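Local coordinates for flavin prenyltransferase PAD1, mitochondrial (Aspergillus niger, PDB 6QLG), which probably links a dimethylallyl group to N5 and C6 of FMN, without a metal, making the prenylated flavin cofactor of the ferulic acid decarboxylase FDC1, at residues Y99-N104 with D139-R144; R41-A46 with L66-H71. All coordinates share one frame; numbering follows the deposited sequence.

Read from the N terminus, the chain first lays down strand 42-47, climbs through helix 53-65 and returns in strand 69-74; contact 2 (41-46 with 66-71) closes this beta-alpha-beta unit by pairing its two strands. Contact 1 comes later and closes a separate loop: from 99-104, which leaves the outermost strand 99-100, the chain passes through strand 119-125 and helix 127-135 before 139-144 starts helix 141-151. The two loops therefore follow in series, neither enclosing nor crossing the other. They meet through the sheet, where 99-100 adjoins 69-74 and His101 NE2 lies 2.9 Å from His71 ND1, a probable hydrogen bond; the other segment of contact 1 reaches the flavin.

Contact 1: residues Y99-N104 with D139-R144; sequences YVHNIN and DDLISR. With FMN (flavin mononucleotide), chain T.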
ATOM      1  N   TYR B  99     -23.709 -20.185  31.078  1.00 28.04           N
ATOM      2  CA  TYR B  99     -22.489 -19.903  31.817  1.00 27.36           C
ATOM      3  C   TYR B  99     -22.147 -18.427  31.681  1.00 29.34           C
ATOM      4  O   TYR B  99     -22.389 -17.812  30.639  1.00 29.28           O
ATOM      5  CB  TYR B  99     -21.320 -20.767  31.324  1.00 28.35           C
ATOM      6  CG  TYR B  99     -21.557 -22.247  31.511  1.00 35.78           C
ATOM      7  CD1 TYR B  99     -22.021 -23.033  30.465  1.00 36.86           C
ATOM      8  CD2 TYR B  99     -21.329 -22.855  32.739  1.00 36.09           C
ATOM      9  CE1 TYR B  99     -22.246 -24.388  30.635  1.00 42.16           C
ATOM     10  CE2 TYR B  99     -21.550 -24.208  32.918  1.00 36.95           C
ATOM     11  CZ  TYR B  99     -22.008 -24.970  31.865  1.00 43.12           C
ATOM     12  OH  TYR B  99     -22.229 -26.317  32.038  1.00 48.09           O
ATOM     13  N   VAL B 100     -21.591 -17.866  32.751  1.00 26.28           N
ATOM     14  CA  VAL B 100     -21.197 -16.463  32.805  1.00 24.02           C
ATOM     15  C   VAL B 100     -19.763 -16.392  33.305  1.00 29.03           C
ATOM     16  O   VAL B 100     -19.414 -17.049  34.292  1.00 26.41           O
ATOM     17  CB  VAL B 100     -22.126 -15.636  33.716  1.00 27.41           C
ATOM     18  CG1 VAL B 100     -21.723 -14.167  33.689  1.00 31.51           C
ATOM     19  CG2 VAL B 100     -23.576 -15.803  33.297  1.00 27.22           C
ATOM     20  N   HIS B 101     -18.936 -15.601  32.627  1.00 26.93           N
ATOM     21  CA  HIS B 101     -17.534 -15.450  32.981  1.00 24.84           C
ATOM     22  C   HIS B 101     -17.225 -13.988  33.271  1.00 26.31           C
ATOM     23  O   HIS B 101     -17.765 -13.087  32.622  1.00 25.88           O
ATOM     24  CB  HIS B 101     -16.628 -15.975  31.864  1.00 25.76           C
ATOM     25  CG  HIS B 101     -16.987 -17.349  31.393  1.00 28.76           C
ATOM     26  ND1 HIS B 101     -16.600 -18.490  32.061  1.00 33.39           N
ATOM     27  CD2 HIS B 101     -17.705 -17.765  30.322  1.00 26.74           C
ATOM     28  CE1 HIS B 101     -17.060 -19.550  31.421  1.00 30.70           C
ATOM     29  NE2 HIS B 101     -17.735 -19.138  30.363  1.00 24.40           N
ATOM     30  N   ASN B 102     -16.358 -13.767  34.255  1.00 24.12           N
ATOM     31  CA  ASN B 102     -15.994 -12.418  34.668  1.00 24.14           C
ATOM     32  C   ASN B 102     -15.139 -11.750  33.595  1.00 24.57           C
ATOM     33  O   ASN B 102     -14.217 -12.365  33.049  1.00 26.09           O
ATOM     34  CB  ASN B 102     -15.241 -12.474  35.999  1.00 26.07           C
ATOM     35  CG  ASN B 102     -15.059 -11.111  36.637  1.00 30.60           C
ATOM     36  OD1 ASN B 102     -14.618 -10.160  35.992  1.00 28.23           O
ATOM     37  ND2 ASN B 102     -15.385 -11.014  37.922  1.00 26.35           N
ATOM     38  N   ILE B 103     -15.444 -10.482  33.301  1.00 24.34           N
ATOM     39  CA  ILE B 103     -14.724  -9.738  32.268  1.00 23.78           C
ATOM     40  C   ILE B 103     -13.233  -9.651  32.579  1.00 26.40           C
ATOM     41  O   ILE B 103     -12.402  -9.572  31.664  1.00 24.17           O
ATOM     42  CB  ILE B 103     -15.353  -8.339  32.098  1.00 20.74           C
ATOM     43  CG1 ILE B 103     -14.665  -7.558  30.974  1.00 27.60           C
ATOM     44  CG2 ILE B 103     -15.291  -7.555  33.403  1.00 27.94           C
ATOM     45  CD1 ILE B 103     -15.058  -8.000  29.593  1.00 17.99           C
ATOM     46  N   ASN B 104     -12.864  -9.678  33.859  1.00 22.24           N
ATOM     47  CA  ASN B 104     -11.468  -9.575  34.264  1.00 29.86           C
ATOM     48  C   ASN B 104     -10.775 -10.926  34.370  1.00 26.91           C
ATOM     49  O   ASN B 104      -9.575 -10.968  34.661  1.00 31.76           O
ATOM     50  CB  ASN B 104     -11.359  -8.850  35.611  1.00 31.12           C
ATOM     51  CG  ASN B 104     -12.133  -7.550  35.642  1.00 33.48           C
ATOM     52  OD1 ASN B 104     -13.015  -7.360  36.482  1.00 40.49           O
ATOM     53  ND2 ASN B 104     -11.806  -6.646  34.730  1.00 30.39           N
ATOM     54  N   ASP B 139      -6.876  -7.114  26.420  1.00 23.87           N
ATOM     55  CA  ASP B 139      -6.638  -6.971  27.851  1.00 25.79           C
ATOM     56  C   ASP B 139      -7.872  -7.238  28.713  1.00 27.04           C
ATOM     57  O   ASP B 139      -7.814  -7.029  29.928  1.00 25.72           O
ATOM     58  CB  ASP B 139      -6.060  -5.583  28.153  1.00 22.97           C
ATOM     59  CG  ASP B 139      -7.125  -4.520  28.345  1.00 37.48           C
ATOM     60  OD1 ASP B 139      -8.155  -4.551  27.637  1.00 38.20           O
ATOM     61  OD2 ASP B 139      -6.920  -3.638  29.209  1.00 37.48           O
ATOM     62  N   ASP B 140      -8.982  -7.691  28.127  1.00 26.63           N
ATOM     63  CA  ASP B 140     -10.096  -8.217  28.909  1.00 21.19           C
ATOM     64  C   ASP B 140     -10.607  -9.485  28.240  1.00 23.74           C
ATOM     65  O   ASP B 140     -10.153  -9.869  27.158  1.00 25.86           O
ATOM     66  CB  ASP B 140     -11.221  -7.180  29.109  1.00 21.93           C
ATOM     67  CG  ASP B 140     -11.895  -6.750  27.810  1.00 27.02           C
ATOM     68  OD1 ASP B 140     -12.309  -7.610  27.004  1.00 25.47           O
ATOM     69  OD2 ASP B 140     -12.033  -5.527  27.607  1.00 32.09           O
ATOM     70  N   LEU B 141     -11.564 -10.146  28.899  1.00 20.23           N
ATOM     71  CA  LEU B 141     -11.988 -11.463  28.436  1.00 22.36           C
ATOM     72  C   LEU B 141     -12.723 -11.396  27.104  1.00 18.06           C
ATOM     73  O   LEU B 141     -12.633 -12.334  26.305  1.00 23.18           O
ATOM     74  CB  LEU B 141     -12.868 -12.142  29.484  1.00 19.94           C
ATOM     75  CG  LEU B 141     -13.214 -13.593  29.142  1.00 23.93           C
ATOM     76  CD1 LEU B 141     -11.938 -14.389  28.907  1.00 23.28           C
ATOM     77  CD2 LEU B 141     -14.048 -14.225  30.237  1.00 26.68           C
ATOM     78  N   ILE B 142     -13.453 -10.310  26.843  1.00 19.50           N
ATOM     79  CA  ILE B 142     -14.163 -10.186  25.573  1.00 17.43           C
ATOM     80  C   ILE B 142     -13.174 -10.095  24.416  1.00 19.89           C
ATOM     81  O   ILE B 142     -13.276 -10.833  23.430  1.00 20.50           O
ATOM     82  CB  ILE B 142     -15.116  -8.978  25.602  1.00 20.81           C
ATOM     83  CG1 ILE B 142     -16.325  -9.278  26.490  1.00 17.10           C
ATOM     84  CG2 ILE B 142     -15.567  -8.615  24.193  1.00 13.10           C
ATOM     85  CD1 ILE B 142     -17.278  -8.117  26.647  1.00 17.97           C
ATOM     86  N   SER B 143     -12.190  -9.200  24.526  1.00 17.97           N
ATOM     87  CA  SER B 143     -11.254  -9.009  23.421  1.00 21.13           C
ATOM     88  C   SER B 143     -10.312 -10.199  23.275  1.00 18.83           C
ATOM     89  O   SER B 143      -9.958 -10.580  22.154  1.00 21.02           O
ATOM     90  CB  SER B 143     -10.473  -7.706  23.610  1.00 17.92           C
ATOM     91  OG  SER B 143      -9.957  -7.595  24.924  1.00 19.47           O
ATOM     92  N   ARG B 144      -9.907 -10.810  24.393  1.00 21.09           N
ATOM     93  CA  ARG B 144      -9.042 -11.986  24.313  1.00 22.78           C
ATOM     94  C   ARG B 144      -9.759 -13.158  23.658  1.00 22.57           C
ATOM     95  O   ARG B 144      -9.185 -13.843  22.803  1.00 21.32           O
ATOM     96  CB  ARG B 144      -8.542 -12.375  25.703  1.00 24.08           C
ATOM     97  CG  ARG B 144      -7.725 -13.667  25.742  1.00 25.25           C
ATOM     98  CD  ARG B 144      -6.499 -13.601  24.836  1.00 28.16           C
ATOM     99  NE  ARG B 144      -5.726 -14.841  24.867  1.00 29.15           N
ATOM    100  CZ  ARG B 144      -4.773 -15.155  23.992  1.00 29.82           C
ATOM    101  NH1 ARG B 144      -4.469 -14.324  23.005  1.00 31.12           N
ATOM    102  NH2 ARG B 144      -4.123 -16.307  24.102  1.00 32.23           N
TER
HETATM  103  N1  FMN T 301      -1.862 -14.828  25.963  1.00 30.54           N
HETATM  104  C2  FMN T 301      -1.021 -14.970  24.879  1.00 27.64           C
HETATM  105  O2  FMN T 301      -1.035 -14.123  23.989  1.00 24.52           O
HETATM  106  N3  FMN T 301      -0.172 -16.057  24.798  1.00 29.52           N
HETATM  107  C4  FMN T 301      -0.161 -17.008  25.805  1.00 31.94           C
HETATM  108  O4  FMN T 301       0.595 -17.985  25.746  1.00 29.01           O
HETATM  109  C4A FMN T 301      -1.007 -16.864  26.898  1.00 30.89           C
HETATM  110  N5  FMN T 301      -0.987 -17.812  27.897  1.00 29.58           N
HETATM  111  C5A FMN T 301      -1.824 -17.676  28.986  1.00 35.79           C
HETATM  112  C6  FMN T 301      -1.808 -18.633  29.999  1.00 38.52           C
HETATM  113  C7  FMN T 301      -2.653 -18.489  31.092  1.00 46.07           C
HETATM  114  C7M FMN T 301      -2.644 -19.510  32.186  1.00 44.95           C
HETATM  115  C8  FMN T 301      -3.510 -17.395  31.177  1.00 42.84           C
HETATM  116  C8M FMN T 301      -4.417 -17.256  32.367  1.00 41.12           C
HETATM  117  C9  FMN T 301      -3.525 -16.442  30.165  1.00 35.85           C
HETATM  118  C9A FMN T 301      -2.683 -16.579  29.069  1.00 35.53           C
HETATM  119  N10 FMN T 301      -2.695 -15.626  28.062  1.00 32.86           N
HETATM  120  C10 FMN T 301      -1.859 -15.770  26.974  1.00 27.00           C
HETATM  121  C1' FMN T 301      -3.619 -14.442  28.124  1.00 31.20           C
HETATM  122  C2' FMN T 301      -2.928 -13.197  28.661  1.00 30.35           C
HETATM  123  O2' FMN T 301      -2.547 -13.420  29.999  1.00 32.73           O
HETATM  124  C3' FMN T 301      -3.894 -12.020  28.608  1.00 30.44           C
HETATM  125  O3' FMN T 301      -4.049 -11.567  27.280  1.00 28.43           O
HETATM  126  C4' FMN T 301      -3.397 -10.859  29.460  1.00 29.99           C
HETATM  127  O4' FMN T 301      -4.270  -9.763  29.299  1.00 28.87           O
HETATM  128  C5' FMN T 301      -2.004 -10.391  29.049  1.00 28.86           C
HETATM  129  O5' FMN T 301      -1.649  -9.307  29.883  1.00 28.84           O
HETATM  130  P   FMN T 301      -0.128  -8.800  30.049  1.00 26.03           P
HETATM  131  O1P FMN T 301      -0.133  -7.375  30.557  1.00 23.41           O
HETATM  132  O2P FMN T 301       0.574  -9.707  31.032  1.00 22.88           O
HETATM  133  O3P FMN T 301       0.572  -8.838  28.707  1.00 26.20           O
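Ile103 turns CG1 away from its backbone N (chi1 -177°) and, with chi2 at 76°, brings CD1 against Ile142, reaching CG1 at 3.6 Å, while its own CG1 packs on Asp140 CB. Leu141 CG, opposite the backbone N (chi1 -173°), directs the branch so that CD2 meets both His101 CB, at 3.5 Å, and Asn102 O. Next to these side-chain contacts runs one backbone bond, Leu141 N to Ile103 O at 2.9 Å. Each segment is also braced from within. Asn102 OD1 accepts from Asn104 N in an Asx turn, and Asp140, the N-cap of the helix, receives Ser143 N on OD1 at 2.9 Å, nearly along the C-O axis. Asp140 O is gripped by Arg144 N and, from above its carbonyl plane, by Ser143 OG. Arg144 lines the FMN and dimethylallyl diphosphate pockets at a subunit interface: a guanidinium face meets the flavin, NH2 lying 3.3 Å from FMN N1, and NH2 also forms a salt bridge with Glu162 of a second subunit. The contact thus holds the start of helix 141-151 to the chain leaving edge strand 99-100, with Ile103, Leu141 and Ile142 all touching Val73 of strand 69-74, and helix 127-135 alongside.

Contact 2: residues R41-A46 with L66-H71; sequences RRIVVA and LNVETH
Glu69 OE2 is gripped by two donors from different directions. His71 NE2 gives a 2.7 Å bond to the anti lone pair of that oxygen, which lies close to the imidazole plane; Arg42 NE comes from above the carboxylate plane to OE2 at 3.1 Å, completing a salt bridge. The guanidinium and carboxylate planes are 69° apart, and the bond is made through NE alone, not as a two-pronged pair. Glu69 CG stands anti to the backbone N (chi1 177°), and its extended chain runs side by side with that of Arg42, bringing the carboxylate level with NE. Two donors on one oxygen should favour a charged carboxylate. Arg42 NH1 turns to Arg116 O, and the His71 ring has His101 as a second partner.

Beneath this cluster lies the parallel pairing of a beta-alpha-beta crossover, the opening unit of the flavoprotein's parallel sheet, with strand 42-47 and strand 69-74 joined through helix 53-65. Glu69 N bonds Arg41 O at 2.8 Å, followed by Ile43 N to Glu69 O, His71 N to Ile43 O and Val45 N to His71 O. The axes of the short strand segments 42-46 and 69-71 make an angle of 34°. Arg42, Val44, Glu69 and His71 share one face; on the other, Ile43 crosses Val68, whose CG1 lies 3.9 Å from Ile43 CB, and Leu63 of helix 53-65 covers Ile43, Val45 and Thr70. Asn67, with positive phi, is the C-prime residue of the Schellman motif ending that helix, and a water links its carbonyl oxygen to Arg41 N.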
ATOM      1  N   ARG B  41     -23.872 -27.310  20.757  1.00 40.54           N
ATOM      2  CA  ARG B  41     -23.074 -26.223  20.210  1.00 44.32           C
ATOM      3  C   ARG B  41     -22.877 -25.133  21.257  1.00 40.49           C
ATOM      4  O   ARG B  41     -23.793 -24.802  22.014  1.00 37.21           O
ATOM      5  CB  ARG B  41     -23.746 -25.649  18.963  1.00 46.24           C
ATOM      6  CG  ARG B  41     -24.201 -26.704  17.965  1.00 59.02           C
ATOM      7  CD  ARG B  41     -24.759 -26.075  16.694  1.00 61.61           C
ATOM      8  NE  ARG B  41     -23.959 -24.938  16.242  1.00 64.99           N
ATOM      9  CZ  ARG B  41     -24.235 -24.215  15.161  1.00 60.35           C
ATOM     10  NH1 ARG B  41     -25.294 -24.507  14.418  1.00 55.96           N
ATOM     11  NH2 ARG B  41     -23.454 -23.197  14.824  1.00 49.00           N
ATOM     12  N   ARG B  42     -21.666 -24.581  21.302  1.00 38.50           N
ATOM     13  CA  ARG B  42     -21.311 -23.519  22.233  1.00 33.07           C
ATOM     14  C   ARG B  42     -21.090 -22.224  21.467  1.00 33.42           C
ATOM     15  O   ARG B  42     -20.355 -22.205  20.473  1.00 32.10           O
ATOM     16  CB  ARG B  42     -20.046 -23.867  23.019  1.00 34.98           C
ATOM     17  CG  ARG B  42     -20.181 -25.010  24.003  1.00 37.70           C
ATOM     18  CD  ARG B  42     -18.803 -25.553  24.334  1.00 41.95           C
ATOM     19  NE  ARG B  42     -18.742 -26.224  25.627  1.00 46.71           N
ATOM     20  CZ  ARG B  42     -17.653 -26.827  26.096  1.00 53.23           C
ATOM     21  NH1 ARG B  42     -16.537 -26.836  25.378  1.00 39.75           N
ATOM     22  NH2 ARG B  42     -17.678 -27.417  27.283  1.00 49.00           N
ATOM     23  N   ILE B  43     -21.712 -21.144  21.933  1.00 25.94           N
ATOM     24  CA  ILE B  43     -21.523 -19.819  21.358  1.00 26.46           C
ATOM     25  C   ILE B  43     -21.245 -18.839  22.487  1.00 27.40           C
ATOM     26  O   ILE B  43     -22.000 -18.781  23.465  1.00 27.38           O
ATOM     27  CB  ILE B  43     -22.742 -19.367  20.531  1.00 29.19           C
ATOM     28  CG1 ILE B  43     -22.815 -20.152  19.220  1.00 27.53           C
ATOM     29  CG2 ILE B  43     -22.677 -17.869  20.253  1.00 27.30           C
ATOM     30  CD1 ILE B  43     -23.820 -19.599  18.232  1.00 33.40           C
ATOM     31  N   VAL B  44     -20.157 -18.086  22.361  1.00 23.22           N
ATOM     32  CA  VAL B  44     -19.840 -17.033  23.318  1.00 21.37           C
ATOM     33  C   VAL B  44     -20.627 -15.783  22.948  1.00 24.64           C
ATOM     34  O   VAL B  44     -20.582 -15.324  21.801  1.00 26.01           O
ATOM     35  CB  VAL B  44     -18.331 -16.751  23.343  1.00 24.40           C
ATOM     36  CG1 VAL B  44     -18.021 -15.611  24.303  1.00 20.81           C
ATOM     37  CG2 VAL B  44     -17.557 -18.005  23.725  1.00 22.85           C
ATOM     38  N   VAL B  45     -21.356 -15.237  23.916  1.00 21.00           N
ATOM     39  CA  VAL B  45     -22.128 -14.015  23.737  1.00 20.98           C
ATOM     40  C   VAL B  45     -21.476 -12.935  24.589  1.00 25.15           C
ATOM     41  O   VAL B  45     -21.452 -13.034  25.821  1.00 24.53           O
ATOM     42  CB  VAL B  45     -23.602 -14.206  24.118  1.00 24.51           C
ATOM     43  CG1 VAL B  45     -24.373 -12.910  23.907  1.00 21.04           C
ATOM     44  CG2 VAL B  45     -24.216 -15.345  23.313  1.00 20.67           C
ATOM     45  N   ALA B  46     -20.944 -11.906  23.940  1.00 20.32           N
ATOM     46  CA  ALA B  46     -20.297 -10.799  24.625  1.00 19.54           C
ATOM     47  C   ALA B  46     -21.113  -9.531  24.421  1.00 22.63           C
ATOM     48  O   ALA B  46     -21.508  -9.216  23.294  1.00 22.93           O
ATOM     49  CB  ALA B  46     -18.865 -10.599  24.122  1.00 16.86           C
ATOM     50  N   LEU B  66     -32.873 -22.303  20.837  1.00 36.66           N
ATOM     51  CA  LEU B  66     -32.280 -23.187  19.843  1.00 30.56           C
ATOM     52  C   LEU B  66     -31.371 -24.249  20.452  1.00 33.96           C
ATOM     53  O   LEU B  66     -30.631 -24.906  19.713  1.00 36.02           O
ATOM     54  CB  LEU B  66     -31.498 -22.366  18.813  1.00 31.84           C
ATOM     55  CG  LEU B  66     -32.346 -21.543  17.842  1.00 36.09           C
ATOM     56  CD1 LEU B  66     -31.568 -20.346  17.319  1.00 32.48           C
ATOM     57  CD2 LEU B  66     -32.837 -22.413  16.695  1.00 36.44           C
ATOM     58  N   ASN B  67     -31.409 -24.425  21.776  1.00 35.47           N
ATOM     59  CA  ASN B  67     -30.603 -25.433  22.469  1.00 37.60           C
ATOM     60  C   ASN B  67     -29.108 -25.226  22.232  1.00 38.79           C
ATOM     61  O   ASN B  67     -28.346 -26.182  22.067  1.00 36.46           O
ATOM     62  CB  ASN B  67     -31.023 -26.851  22.073  1.00 39.64           C
ATOM     63  CG  ASN B  67     -30.653 -27.881  23.122  1.00 40.08           C
ATOM     64  OD1 ASN B  67     -30.715 -27.612  24.322  1.00 48.21           O
ATOM     65  ND2 ASN B  67     -30.256 -29.066  22.674  1.00 42.23           N
ATOM     66  N   VAL B  68     -28.680 -23.967  22.218  1.00 34.37           N
ATOM     67  CA  VAL B  68     -27.269 -23.614  22.116  1.00 32.99           C
ATOM     68  C   VAL B  68     -26.755 -23.291  23.512  1.00 27.57           C
ATOM     69  O   VAL B  68     -27.382 -22.519  24.248  1.00 32.60           O
ATOM     70  CB  VAL B  68     -27.058 -22.428  21.159  1.00 30.88           C
ATOM     71  CG1 VAL B  68     -25.660 -21.851  21.324  1.00 28.82           C
ATOM     72  CG2 VAL B  68     -27.293 -22.861  19.719  1.00 35.83           C
ATOM     73  N   GLU B  69     -25.625 -23.888  23.883  1.00 29.53           N
ATOM     74  CA  GLU B  69     -24.991 -23.599  25.165  1.00 30.76           C
ATOM     75  C   GLU B  69     -24.289 -22.248  25.067  1.00 31.97           C
ATOM     76  O   GLU B  69     -23.316 -22.099  24.322  1.00 31.14           O
ATOM     77  CB  GLU B  69     -24.011 -24.707  25.541  1.00 31.15           C
ATOM     78  CG  GLU B  69     -23.248 -24.447  26.831  1.00 31.09           C
ATOM     79  CD  GLU B  69     -22.190 -25.496  27.102  1.00 35.96           C
ATOM     80  OE1 GLU B  69     -22.513 -26.700  27.035  1.00 42.92           O
ATOM     81  OE2 GLU B  69     -21.032 -25.119  27.377  1.00 39.76           O
ATOM     82  N   THR B  70     -24.777 -21.262  25.815  1.00 29.25           N
ATOM     83  CA  THR B  70     -24.280 -19.897  25.721  1.00 29.44           C
ATOM     84  C   THR B  70     -23.327 -19.583  26.867  1.00 32.47           C
ATOM     85  O   THR B  70     -23.564 -19.970  28.016  1.00 25.45           O
ATOM     86  CB  THR B  70     -25.434 -18.890  25.722  1.00 31.27           C
ATOM     87  OG1 THR B  70     -26.249 -19.097  26.882  1.00 29.89           O
ATOM     88  CG2 THR B  70     -26.285 -19.053  24.470  1.00 25.23           C
ATOM     89  N   HIS B  71     -22.249 -18.873  26.542  1.00 23.41           N
ATOM     90  CA  HIS B  71     -21.272 -18.400  27.516  1.00 25.29           C
ATOM     91  C   HIS B  71     -21.253 -16.879  27.448  1.00 26.27           C
ATOM     92  O   HIS B  71     -20.791 -16.305  26.456  1.00 24.99           O
ATOM     93  CB  HIS B  71     -19.891 -18.991  27.237  1.00 24.01           C
ATOM     94  CG  HIS B  71     -19.799 -20.460  27.508  1.00 31.98           C
ATOM     95  ND1 HIS B  71     -19.093 -20.979  28.573  1.00 29.51           N
ATOM     96  CD2 HIS B  71     -20.332 -21.521  26.858  1.00 31.36           C
ATOM     97  CE1 HIS B  71     -19.190 -22.296  28.563  1.00 27.82           C
ATOM     98  NE2 HIS B  71     -19.937 -22.651  27.533  1.00 33.32           N
TER
HETATM   99  O   HOH W   1     -26.783 -27.521  20.242  1.00 43.74           O